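Local coordinates for Non-ribosomal peptide synthetase (Methanobrevibacter ruminantium, PDB 6VTJ), which probably carries a peptide as a thioester on the phosphopantetheine arm of its carrier domain and releases it reductively through its fused reductase domain, at residues C21-S26 with I54-Q59; I48-I53 with N429-I434; L138-L143 with I171-D176; Y144-S149 with G187-P192. All blocks are in the same frame, centred on the assembly; numbering follows the deposited sequence.

Contact 1: residues C21-S26 with I54-Q59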
loop_
_atom_site.group_PDB
_atom_site.type_symbol
_atom_site.label_atom_id
_atom_site.label_comp_id
_atom_site.label_asym_id
_atom_site.label_seq_id
_atom_site.Cartn_x
_atom_site.Cartn_y
_atom_site.Cartn_z
ATOM N N CYS A 21 23.461 -12.729 18.757
ATOM C CA CYS A 21 23.534 -11.698 19.786
ATOM C C CYS A 21 24.624 -10.688 19.480
ATOM O O CYS A 21 24.421 -9.478 19.647
ATOM C CB CYS A 21 23.793 -12.324 21.153
ATOM S SG CYS A 21 22.384 -13.131 21.854
ATOM N N ALA A 22 25.800 -11.164 19.048
ATOM C CA ALA A 22 26.890 -10.231 18.783
ATOM C C ALA A 22 26.555 -9.326 17.612
ATOM O O ALA A 22 26.922 -8.144 17.607
ATOM C CB ALA A 22 28.192 -10.983 18.514
ATOM N N ILE A 23 25.861 -9.865 16.605
ATOM C CA ILE A 23 25.458 -9.043 15.467
ATOM C C ILE A 23 24.461 -7.971 15.903
ATOM O O ILE A 23 24.616 -6.791 15.564
ATOM C CB ILE A 23 24.893 -9.925 14.341
ATOM C CG1 ILE A 23 25.993 -10.826 13.775
ATOM C CG2 ILE A 23 24.327 -9.053 13.265
ATOM C CD1 ILE A 23 25.505 -11.856 12.799
ATOM N N PHE A 24 23.410 -8.366 16.636
ATOM C CA PHE A 24 22.510 -7.379 17.233
ATOM C C PHE A 24 23.304 -6.268 17.902
ATOM O O PHE A 24 23.116 -5.085 17.607
ATOM C CB PHE A 24 21.592 -8.027 18.272
ATOM C CG PHE A 24 20.333 -8.644 17.720
ATOM C CD1 PHE A 24 20.328 -9.317 16.511
ATOM C CD2 PHE A 24 19.155 -8.594 18.457
ATOM C CE1 PHE A 24 19.166 -9.916 16.026
ATOM C CE2 PHE A 24 17.991 -9.182 17.987
ATOM C CZ PHE A 24 17.997 -9.852 16.768
ATOM N N SER A 25 24.223 -6.639 18.792
ATOM C CA SER A 25 24.903 -5.627 19.591
ATOM C C SER A 25 25.795 -4.728 18.735
ATOM O O SER A 25 25.922 -3.534 19.009
ATOM C CB SER A 25 25.716 -6.294 20.697
ATOM O OG SER A 25 27.071 -6.453 20.312
ATOM N N SER A 26 26.424 -5.276 17.700
ATOM C CA SER A 26 27.291 -4.458 16.854
ATOM C C SER A 26 26.477 -3.532 15.959
ATOM O O SER A 26 26.848 -2.368 15.751
ATOM C CB SER A 26 28.179 -5.363 16.013
ATOM O OG SER A 26 28.906 -4.616 15.066
ATOM N N ILE A 54 21.378 -8.001 6.058
ATOM C CA ILE A 54 22.582 -8.000 5.234
ATOM C C ILE A 54 23.745 -8.629 5.994
ATOM O O ILE A 54 24.502 -9.432 5.441
ATOM C CB ILE A 54 22.909 -6.571 4.766
ATOM C CG1 ILE A 54 21.815 -6.066 3.824
ATOM C CG2 ILE A 54 24.287 -6.516 4.084
ATOM C CD1 ILE A 54 21.828 -4.570 3.627
ATOM N N GLU A 55 23.881 -8.306 7.283
ATOM C CA GLU A 55 24.977 -8.868 8.066
ATOM C C GLU A 55 24.838 -10.378 8.218
ATOM O O GLU A 55 25.829 -11.106 8.098
ATOM C CB GLU A 55 25.048 -8.202 9.437
ATOM C CG GLU A 55 25.811 -6.905 9.435
ATOM C CD GLU A 55 27.217 -7.043 8.851
ATOM O OE1 GLU A 55 27.876 -8.078 9.105
ATOM O OE2 GLU A 55 27.655 -6.115 8.132
ATOM N N LEU A 56 23.620 -10.871 8.473
ATOM C CA LEU A 56 23.422 -12.320 8.548
ATOM C C LEU A 56 23.698 -13.004 7.211
ATOM O O LEU A 56 24.166 -14.150 7.188
ATOM C CB LEU A 56 22.005 -12.649 9.012
ATOM C CG LEU A 56 21.660 -12.280 10.450
ATOM C CD1 LEU A 56 20.156 -12.173 10.641
ATOM C CD2 LEU A 56 22.284 -13.290 11.422
ATOM N N LEU A 57 23.390 -12.336 6.088
ATOM C CA LEU A 57 23.688 -12.908 4.777
ATOM C C LEU A 57 25.188 -12.917 4.516
ATOM O O LEU A 57 25.709 -13.836 3.871
ATOM C CB LEU A 57 22.967 -12.129 3.672
ATOM C CG LEU A 57 21.430 -12.103 3.563
ATOM C CD1 LEU A 57 20.992 -11.095 2.492
ATOM C CD2 LEU A 57 20.841 -13.494 3.280
ATOM N N LYS A 58 25.895 -11.894 5.003
ATOM C CA LYS A 58 27.343 -11.840 4.842
ATOM C C LYS A 58 28.027 -12.981 5.576
ATOM O O LYS A 58 29.065 -13.473 5.122
ATOM C CB LYS A 58 27.879 -10.498 5.333
ATOM C CG LYS A 58 27.862 -9.431 4.274
ATOM C CD LYS A 58 28.298 -8.073 4.807
ATOM C CE LYS A 58 29.781 -8.023 5.096
ATOM N NZ LYS A 58 30.179 -6.709 5.684
ATOM N N GLN A 59 27.465 -13.411 6.706
ATOM C CA GLN A 59 27.938 -14.571 7.448
ATOM C C GLN A 59 27.456 -15.881 6.856
ATOM O O GLN A 59 27.652 -16.931 7.478
ATOM C CB GLN A 59 27.490 -14.489 8.908
ATOM C CG GLN A 59 27.883 -13.204 9.587
ATOM C CD GLN A 59 29.364 -13.137 9.837
ATOM O OE1 GLN A 59 29.998 -14.155 10.086
ATOM N NE2 GLN A 59 29.925 -11.937 9.785
#
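I23 reaches across from helix 15-28 and takes part in all three close contacts between the segments, meeting E55, L56 and Q59. Its two branches divide the work. CG2, set anti to the backbone N by a chi1 of -66°, lies 4.0 Å from CB of E55, so the glutamate takes part through the root of its side chain. The longer branch runs out extended (chi2 172°) and ends in CD1, 3.8 Å from CD2 of L56; the two side chains cross obliquely. The same CD1 comes within 4.2 Å of CG of Q59, the first residue beyond the helical part of 54-59, which adds one more aliphatic contact where the chain leaves the helix. E55 bends at chi2 (-54°), and its carboxylate is turned along its own helix, where OE2 forms a salt bridge of 3.6 Å with NZ of K58. The charged pair therefore belongs to the outer side of the joint, while aliphatic methyl and methylene groups fill its middle. On the inner side L56 also packs on I20 and V63, and I23 on L52. The pair joins the first and second long helices of the four-helix bundle of a peptidyl carrier domain.

Contact 2: residues I48-I53 with N429-I434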
loop_
_atom_site.group_PDB
_atom_site.type_symbol
_atom_site.label_atom_id
_atom_site.label_comp_id
_atom_site.label_asym_id
_atom_site.label_seq_id
_atom_site.Cartn_x
_atom_site.Cartn_y
_atom_site.Cartn_z
ATOM N N ILE A 48 16.992 -0.477 10.221
ATOM C CA ILE A 48 18.153 -1.175 10.767
ATOM C C ILE A 48 17.981 -2.680 10.616
ATOM O O ILE A 48 18.968 -3.425 10.546
ATOM C CB ILE A 48 18.382 -0.776 12.235
ATOM C CG1 ILE A 48 18.693 0.718 12.349
ATOM C CG2 ILE A 48 19.514 -1.561 12.836
ATOM C CD1 ILE A 48 18.647 1.225 13.773
ATOM N N ALA A 49 16.734 -3.155 10.565
ATOM C CA ALA A 49 16.501 -4.577 10.347
ATOM C C ALA A 49 17.087 -5.034 9.021
ATOM O O ALA A 49 17.522 -6.188 8.893
ATOM C CB ALA A 49 15.007 -4.880 10.404
ATOM N N SER A 50 17.137 -4.142 8.028
ATOM C CA SER A 50 17.716 -4.526 6.747
ATOM C C SER A 50 19.227 -4.671 6.862
ATOM O O SER A 50 19.819 -5.559 6.235
ATOM C CB SER A 50 17.341 -3.524 5.649
ATOM O OG SER A 50 17.921 -2.249 5.850
ATOM N N LYS A 51 19.865 -3.822 7.673
ATOM C CA LYS A 51 21.288 -4.009 7.935
ATOM C C LYS A 51 21.524 -5.315 8.669
ATOM O O LYS A 51 22.481 -6.041 8.375
ATOM C CB LYS A 51 21.851 -2.832 8.734
ATOM C CG LYS A 51 21.364 -1.471 8.253
ATOM N N LEU A 52 20.655 -5.632 9.629
ATOM C CA LEU A 52 20.728 -6.924 10.300
ATOM C C LEU A 52 20.700 -8.063 9.289
ATOM O O LEU A 52 21.530 -8.984 9.343
ATOM C CB LEU A 52 19.579 -7.061 11.302
ATOM C CG LEU A 52 19.468 -8.456 11.909
ATOM C CD1 LEU A 52 20.730 -8.770 12.665
ATOM C CD2 LEU A 52 18.289 -8.536 12.832
ATOM N N ILE A 53 19.752 -8.008 8.346
ATOM C CA ILE A 53 19.623 -9.082 7.359
ATOM C C ILE A 53 20.871 -9.153 6.490
ATOM O O ILE A 53 21.375 -10.241 6.192
ATOM C CB ILE A 53 18.354 -8.893 6.499
ATOM C CG1 ILE A 53 17.076 -9.124 7.317
ATOM C CG2 ILE A 53 18.379 -9.828 5.293
ATOM C CD1 ILE A 53 16.864 -10.569 7.741
ATOM N N ASN A 429 23.773 -0.995 -0.855
ATOM C CA ASN A 429 23.280 -0.992 -2.226
ATOM C C ASN A 429 22.088 -1.921 -2.430
ATOM O O ASN A 429 21.276 -1.676 -3.326
ATOM C CB ASN A 429 24.396 -1.394 -3.181
ATOM C CG ASN A 429 25.447 -0.330 -3.330
ATOM O OD1 ASN A 429 25.241 0.822 -2.956
ATOM N ND2 ASN A 429 26.587 -0.711 -3.890
ATOM N N ILE A 430 21.974 -3.002 -1.654
ATOM C CA ILE A 430 20.880 -3.947 -1.855
ATOM C C ILE A 430 19.767 -3.759 -0.831
ATOM O O ILE A 430 18.806 -4.551 -0.805
ATOM C CB ILE A 430 21.376 -5.398 -1.862
ATOM C CG1 ILE A 430 21.923 -5.788 -0.485
ATOM C CG2 ILE A 430 22.395 -5.607 -2.997
ATOM C CD1 ILE A 430 22.226 -7.287 -0.338
ATOM N N GLN A 431 19.853 -2.704 -0.013
ATOM C CA GLN A 431 18.805 -2.402 0.959
ATOM C C GLN A 431 17.426 -2.462 0.318
ATOM O O GLN A 431 16.514 -3.122 0.833
ATOM C CB GLN A 431 19.050 -1.022 1.565
ATOM C CG GLN A 431 17.896 -0.505 2.421
ATOM C CD GLN A 431 18.318 0.659 3.299
ATOM O OE1 GLN A 431 19.321 0.582 4.005
ATOM N NE2 GLN A 431 17.561 1.748 3.250
ATOM N N GLY A 432 17.282 -1.810 -0.839
ATOM C CA GLY A 432 16.055 -1.805 -1.601
ATOM C C GLY A 432 15.482 -3.194 -1.693
ATOM O O GLY A 432 14.453 -3.484 -1.061
ATOM N N ILE A 433 16.187 -4.095 -2.384
ATOM C CA ILE A 433 15.570 -5.395 -2.608
ATOM C C ILE A 433 15.434 -6.143 -1.289
ATOM O O ILE A 433 14.503 -6.944 -1.119
ATOM C CB ILE A 433 16.341 -6.212 -3.660
ATOM C CG1 ILE A 433 17.812 -6.349 -3.280
ATOM C CG2 ILE A 433 16.208 -5.580 -5.025
ATOM C CD1 ILE A 433 18.558 -7.276 -4.193
ATOM N N ILE A 434 16.299 -5.847 -0.310
ATOM C CA ILE A 434 16.194 -6.538 0.970
ATOM C C ILE A 434 14.923 -6.119 1.688
ATOM O O ILE A 434 14.205 -6.967 2.237
ATOM C CB ILE A 434 17.438 -6.293 1.854
ATOM C CG1 ILE A 434 18.658 -7.061 1.330
ATOM C CG2 ILE A 434 17.163 -6.734 3.258
ATOM C CD1 ILE A 434 18.402 -8.532 1.043
HETATM O O HOH W 1 20.676 -1.387 4.807
#
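A chi1 of 67° swings OG of S50 between its backbone N and carbonyl carbon, while Q431 sends CG anti to its own N (chi1 170°) and continues extended, which brings the amide end up to the serine hydroxyl. S50 OG and Q431 OE1 stand 3.7 Å apart without a direct bond. A water lies between them and donates to both, at 3.1 Å to S50 OG; its distance to Q431 OE1, 2.5 Å, is so short that it is doubtful. S50 OG is also hydrogen-bonded to L47 O, one turn back in its helix. Alongside this polar edge, CG2 of I434 sits 4.0 Å from S50 CB and 3.9 Å from CG2 of I53, in an oblique crossing of the isoleucines. I53 brings CG2 forward while CG1 leads away from 429-434; it also touches I68 and V63. Segment 48-53 belongs to the carrier helix whose first residue, S46, lines the phosphopantetheine pocket, and the S50 side chain is about 8 Å from that cofactor. Its meeting with the distant 429-434 is consistent with part of the carrier-reductase interface. Aliphatic carbons meet there, and with S50 OG bonded to a carbonyl, a donating water can probably bridge the two oxygens.

Contact 3: residues L138-L143 with I171-D176; sequences LGIHIL and IDVMND
No flat group enters the touching surface of I140 and L143 with V173 and M174, but aromatic rings surround it. I140 also rests on Y177 and F178, and M174 on F182. The imidazole of the neighbouring H141 meets the rings of F137 and Y177 at steep angles, its ND1 hydrogen-bonded to F137 O and its NE2 to NH1 of R324, which holds the ring's rotation from both nitrogens. Within this setting the axes of 138-143 and 171-176 cross almost perpendicularly, at -84°, and approach to 10.7 Å, so side chains rather than backbones bridge the gap. I140 meets two residues of 171-176. Its chi1 of -165° places CG1 anti to the backbone N, and CD1 at the end of that branch arrives between two neighbours: V173 CG1 at 3.9 Å and M174 CG at 4.0 Å. V173 uses a single methyl for this, CG1, which also comes within 4.1 Å of CG1 of I140. M174 meets both residues of helix 137-149 with its CG methylene and not with its sulfur; CD2 of L143 touches that same CG at 4.1 Å, the two side chains crossing at about a right angle. L143 in turn lies on I154 and C156, which links the crossing to strand 154-158 of the mostly parallel central sheet. Since the meeting atoms are all methyl or methylene carbons, the joint is purely apolar, resting on shape and dispersion with no polar bond between the segments.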
loop_
_atom_site.group_PDB
_atom_site.type_symbol
_atom_site.label_atom_id
_atom_site.label_comp_id
_atom_site.label_asym_id
_atom_site.label_seq_id
_atom_site.Cartn_x
_atom_site.Cartn_y
_atom_site.Cartn_z
ATOM N N LEU A 138 -2.119 9.805 -1.612
ATOM C CA LEU A 138 -3.371 9.636 -2.334
ATOM C C LEU A 138 -4.402 10.677 -1.896
ATOM O O LEU A 138 -5.003 11.352 -2.740
ATOM C CB LEU A 138 -3.901 8.215 -2.138
ATOM C CG LEU A 138 -5.250 7.935 -2.816
ATOM C CD1 LEU A 138 -5.256 8.316 -4.338
ATOM C CD2 LEU A 138 -5.643 6.485 -2.616
ATOM N N GLY A 139 -4.565 10.861 -0.580
ATOM C CA GLY A 139 -5.641 11.703 -0.069
ATOM C C GLY A 139 -5.582 13.143 -0.547
ATOM O O GLY A 139 -6.619 13.743 -0.865
ATOM N N ILE A 140 -4.374 13.720 -0.600
ATOM C CA ILE A 140 -4.213 15.098 -1.058
ATOM C C ILE A 140 -4.637 15.232 -2.509
ATOM O O ILE A 140 -5.201 16.257 -2.919
ATOM C CB ILE A 140 -2.755 15.567 -0.839
ATOM C CG1 ILE A 140 -2.656 17.077 -0.957
ATOM C CG2 ILE A 140 -1.770 14.917 -1.817
ATOM C CD1 ILE A 140 -3.492 17.795 0.042
ATOM N N HIS A 141 -4.401 14.201 -3.306
ATOM C CA HIS A 141 -4.765 14.294 -4.708
ATOM C C HIS A 141 -6.234 14.016 -4.938
ATOM O O HIS A 141 -6.816 14.565 -5.878
ATOM C CB HIS A 141 -3.880 13.356 -5.508
ATOM C CG HIS A 141 -2.495 13.886 -5.683
ATOM N ND1 HIS A 141 -1.446 13.508 -4.875
ATOM C CD2 HIS A 141 -2.002 14.816 -6.537
ATOM C CE1 HIS A 141 -0.352 14.153 -5.250
ATOM N NE2 HIS A 141 -0.667 14.965 -6.246
ATOM N N ILE A 142 -6.854 13.187 -4.089
ATOM C CA ILE A 142 -8.316 13.113 -4.087
ATOM C C ILE A 142 -8.911 14.483 -3.766
ATOM O O ILE A 142 -9.878 14.915 -4.395
ATOM C CB ILE A 142 -8.820 12.043 -3.103
ATOM C CG1 ILE A 142 -8.403 10.631 -3.563
ATOM C CG2 ILE A 142 -10.346 12.176 -2.916
ATOM C CD1 ILE A 142 -8.775 9.498 -2.599
ATOM N N LEU A 143 -8.338 15.192 -2.789
ATOM C CA LEU A 143 -8.854 16.517 -2.453
ATOM C C LEU A 143 -8.656 17.482 -3.620
ATOM O O LEU A 143 -9.559 18.258 -3.973
ATOM C CB LEU A 143 -8.165 17.037 -1.192
ATOM C CG LEU A 143 -8.245 18.536 -0.896
ATOM C CD1 LEU A 143 -9.693 18.920 -0.672
ATOM C CD2 LEU A 143 -7.410 18.889 0.322
ATOM N N ILE A 171 -3.504 23.221 5.129
ATOM C CA ILE A 171 -3.086 24.278 4.207
ATOM C C ILE A 171 -1.624 24.101 3.807
ATOM O O ILE A 171 -1.247 24.296 2.639
ATOM C CB ILE A 171 -3.331 25.659 4.836
ATOM C CG1 ILE A 171 -4.824 25.977 4.813
ATOM C CG2 ILE A 171 -2.548 26.715 4.085
ATOM C CD1 ILE A 171 -5.185 27.294 5.455
ATOM N N ASP A 172 -0.785 23.702 4.761
ATOM C CA ASP A 172 0.632 23.530 4.464
ATOM C C ASP A 172 0.862 22.373 3.504
ATOM O O ASP A 172 1.681 22.478 2.585
ATOM C CB ASP A 172 1.422 23.301 5.752
ATOM C CG ASP A 172 2.904 23.196 5.492
ATOM O OD1 ASP A 172 3.470 24.151 4.918
ATOM O OD2 ASP A 172 3.497 22.148 5.809
ATOM N N VAL A 173 0.158 21.260 3.706
ATOM C CA VAL A 173 0.287 20.129 2.787
ATOM C C VAL A 173 -0.214 20.507 1.395
ATOM O O VAL A 173 0.404 20.162 0.371
ATOM C CB VAL A 173 -0.470 18.913 3.349
ATOM C CG1 VAL A 173 -0.401 17.732 2.371
ATOM C CG2 VAL A 173 0.059 18.555 4.723
ATOM N N MET A 174 -1.341 21.229 1.335
ATOM C CA MET A 174 -1.883 21.670 0.054
ATOM C C MET A 174 -0.860 22.488 -0.716
ATOM O O MET A 174 -0.649 22.274 -1.918
ATOM C CB MET A 174 -3.158 22.485 0.270
ATOM C CG MET A 174 -4.399 21.659 0.560
ATOM S SD MET A 174 -5.736 22.733 1.114
ATOM C CE MET A 174 -6.112 23.503 -0.469
ATOM N N ASN A 175 -0.208 23.438 -0.033
ATOM C CA ASN A 175 0.812 24.242 -0.707
ATOM C C ASN A 175 2.057 23.421 -1.034
ATOM O O ASN A 175 2.741 23.702 -2.023
ATOM C CB ASN A 175 1.179 25.446 0.154
ATOM C CG ASN A 175 0.099 26.505 0.154
ATOM O OD1 ASN A 175 -0.584 26.725 -0.853
ATOM N ND2 ASN A 175 -0.062 27.171 1.288
ATOM N N ASP A 176 2.367 22.419 -0.212
ATOM C CA ASP A 176 3.454 21.495 -0.524
ATOM C C ASP A 176 3.261 20.817 -1.875
ATOM O O ASP A 176 4.224 20.646 -2.636
ATOM C CB ASP A 176 3.550 20.436 0.572
ATOM C CG ASP A 176 4.790 20.568 1.386
ATOM O OD1 ASP A 176 5.655 21.366 0.972
ATOM O OD2 ASP A 176 4.898 19.887 2.437
#

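Contact 4: residues Y144-S149 with G187-P192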
loop_
_atom_site.group_PDB
_atom_site.type_symbol
_atom_site.label_atom_id
_atom_site.label_comp_id
_atom_site.label_asym_id
_atom_site.label_seq_id
_atom_site.Cartn_x
_atom_site.Cartn_y
_atom_site.Cartn_z
ATOM N N TYR A 144 -7.471 17.456 -4.218
ATOM C CA TYR A 144 -7.208 18.247 -5.416
ATOM C C TYR A 144 -8.256 18.004 -6.498
ATOM O O TYR A 144 -8.902 18.944 -6.975
ATOM C CB TYR A 144 -5.820 17.915 -5.942
ATOM C CG TYR A 144 -5.405 18.745 -7.128
ATOM C CD1 TYR A 144 -5.022 20.069 -6.966
ATOM C CD2 TYR A 144 -5.389 18.204 -8.407
ATOM C CE1 TYR A 144 -4.642 20.836 -8.034
ATOM C CE2 TYR A 144 -5.003 18.962 -9.486
ATOM C CZ TYR A 144 -4.626 20.282 -9.295
ATOM O OH TYR A 144 -4.243 21.062 -10.364
ATOM N N GLU A 145 -8.459 16.739 -6.883
ATOM C CA GLU A 145 -9.405 16.460 -7.958
ATOM C C GLU A 145 -10.831 16.804 -7.560
ATOM O O GLU A 145 -11.638 17.187 -8.418
ATOM C CB GLU A 145 -9.336 14.993 -8.390
ATOM C CG GLU A 145 -8.020 14.580 -9.023
ATOM C CD GLU A 145 -7.706 15.313 -10.332
ATOM O OE1 GLU A 145 -8.654 15.679 -11.078
ATOM O OE2 GLU A 145 -6.495 15.510 -10.608
ATOM N N PHE A 146 -11.177 16.664 -6.281
ATOM C CA PHE A 146 -12.527 17.025 -5.868
ATOM C C PHE A 146 -12.746 18.519 -6.050
ATOM O O PHE A 146 -13.772 18.947 -6.580
ATOM C CB PHE A 146 -12.781 16.613 -4.415
ATOM C CG PHE A 146 -14.188 16.886 -3.950
ATOM C CD1 PHE A 146 -14.545 18.142 -3.464
ATOM C CD2 PHE A 146 -15.164 15.900 -4.028
ATOM C CE1 PHE A 146 -15.859 18.399 -3.047
ATOM C CE2 PHE A 146 -16.476 16.154 -3.612
ATOM C CZ PHE A 146 -16.818 17.404 -3.122
ATOM N N ILE A 147 -11.787 19.326 -5.589
ATOM C CA ILE A 147 -11.847 20.769 -5.795
ATOM C C ILE A 147 -12.025 21.078 -7.267
ATOM O O ILE A 147 -12.833 21.935 -7.643
ATOM C CB ILE A 147 -10.573 21.439 -5.246
ATOM C CG1 ILE A 147 -10.534 21.377 -3.723
ATOM C CG2 ILE A 147 -10.454 22.870 -5.713
ATOM C CD1 ILE A 147 -9.102 21.414 -3.192
ATOM N N LYS A 148 -11.267 20.383 -8.124
ATOM C CA LYS A 148 -11.206 20.775 -9.527
ATOM C C LYS A 148 -12.393 20.295 -10.343
ATOM O O LYS A 148 -12.692 20.910 -11.372
ATOM C CB LYS A 148 -9.924 20.257 -10.180
ATOM C CG LYS A 148 -8.683 21.021 -9.799
ATOM C CD LYS A 148 -7.546 20.699 -10.748
ATOM N N SER A 149 -13.079 19.226 -9.922
ATOM C CA SER A 149 -14.050 18.569 -10.791
ATOM C C SER A 149 -15.402 18.304 -10.157
ATOM O O SER A 149 -16.289 17.802 -10.851
ATOM C CB SER A 149 -13.499 17.228 -11.298
ATOM O OG SER A 149 -12.118 17.325 -11.562
ATOM N N GLY A 187 -12.637 26.886 4.444
ATOM C CA GLY A 187 -13.712 27.631 5.057
ATOM C C GLY A 187 -14.975 27.682 4.224
ATOM O O GLY A 187 -16.044 27.947 4.772
ATOM N N SER A 188 -14.887 27.454 2.916
ATOM C CA SER A 188 -16.086 27.374 2.081
ATOM C C SER A 188 -16.225 25.981 1.487
ATOM O O SER A 188 -17.090 25.227 1.936
ATOM C CB SER A 188 -16.094 28.466 1.002
ATOM O OG SER A 188 -14.910 28.482 0.231
ATOM N N ARG A 189 -15.391 25.588 0.516
ATOM C CA ARG A 189 -15.494 24.233 -0.031
ATOM C C ARG A 189 -14.744 23.206 0.812
ATOM O O ARG A 189 -15.154 22.041 0.850
ATOM C CB ARG A 189 -14.958 24.158 -1.467
ATOM C CG ARG A 189 -15.423 25.228 -2.456
ATOM C CD ARG A 189 -16.398 24.742 -3.559
ATOM N NE ARG A 189 -16.338 23.322 -3.938
ATOM C CZ ARG A 189 -15.634 22.811 -4.956
ATOM N NH1 ARG A 189 -14.873 23.574 -5.733
ATOM N NH2 ARG A 189 -15.693 21.506 -5.198
ATOM N N ILE A 190 -13.664 23.602 1.493
ATOM C CA ILE A 190 -12.813 22.675 2.236
ATOM C C ILE A 190 -13.016 22.899 3.728
ATOM O O ILE A 190 -12.729 23.986 4.244
ATOM C CB ILE A 190 -11.334 22.842 1.860
ATOM C CG1 ILE A 190 -11.152 22.710 0.345
ATOM C CG2 ILE A 190 -10.480 21.832 2.609
ATOM C CD1 ILE A 190 -9.733 23.039 -0.127
ATOM N N ILE A 191 -13.455 21.858 4.431
ATOM C CA ILE A 191 -13.705 21.943 5.869
ATOM C C ILE A 191 -12.718 21.060 6.629
ATOM O O ILE A 191 -12.864 19.834 6.638
ATOM C CB ILE A 191 -15.154 21.556 6.209
ATOM C CG1 ILE A 191 -16.096 22.004 5.097
ATOM C CG2 ILE A 191 -15.574 22.189 7.526
ATOM C CD1 ILE A 191 -16.163 23.513 4.956
ATOM N N PRO A 192 -11.693 21.635 7.254
ATOM C CA PRO A 192 -10.803 20.832 8.111
ATOM C C PRO A 192 -11.509 20.392 9.390
ATOM O O PRO A 192 -12.139 21.199 10.071
ATOM C CB PRO A 192 -9.642 21.792 8.414
ATOM C CG PRO A 192 -9.701 22.840 7.330
ATOM C CD PRO A 192 -11.161 22.986 7.000
#
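The guanidinium of R189 grips the carbonyl end of helix 137-149: NH1 donates to I147 O at 3.2 Å with an N-H...O angle of 162°. The oxygen lies close to the guanidinium plane, and the donor comes in the carbonyl plane, on a lone pair. This is one rim of the mostly parallel, Rossmann-like sheet of the reductase domain, as expected for this family, where helix 137-149 packs beside the start of strand 190-194. NH2 makes a second, weak bond to F146 O at 3.5 Å, so neighbouring carbonyls are met by the two terminal guanidinium nitrogens of one side chain. R189 NE is hydrogen-bonded to G152 O, which gives the group a third fixed point and limits its rotation. To reach them the arginine chain bends at chi2 (-109°) and chi3, outside the usual staggered positions. A positive group here would probably be favoured by the negative end of the helix dipole. The F146 ring lies obliquely beside the guanidinium, their planes 38° apart, with CE1 3.8 Å from NH2. Replacing R189 by a leucine would probably leave the I147 carbonyl, and the weaker-held F146 carbonyl, without these donors, and G152 O without its NE partner. Beside the polar part lies an apolar one. I190 also packs on L170 and M174 of helix 166-177, and I147 on L185. The two isoleucine side chains cross at about a right angle, and their terminal methyls are tightly set, I147 CD1 lying 3.5 Å from I190 CD1.

The four contacts fall into two pairs that do not touch each other. Contacts 1 and 2 share helix 46-58, with centres 12 Å apart, and touch through L52 and I434. Contacts 3 and 4 share helix 137-149, lie 10 Å apart between centres, and meet where M174 and L143 pack on I190. Between contacts 2 and 3 the centres are 31 Å apart. Along the chain contact 1 closes before contacts 3 and 4 open, and both of these are nested in the long loop closed by contact 2. That contact ties the carrier helix to a distant part of the chain, whereas contact 1 lies within the carrier bundle and contacts 3 and 4 within the Rossmann-like core of the reductase.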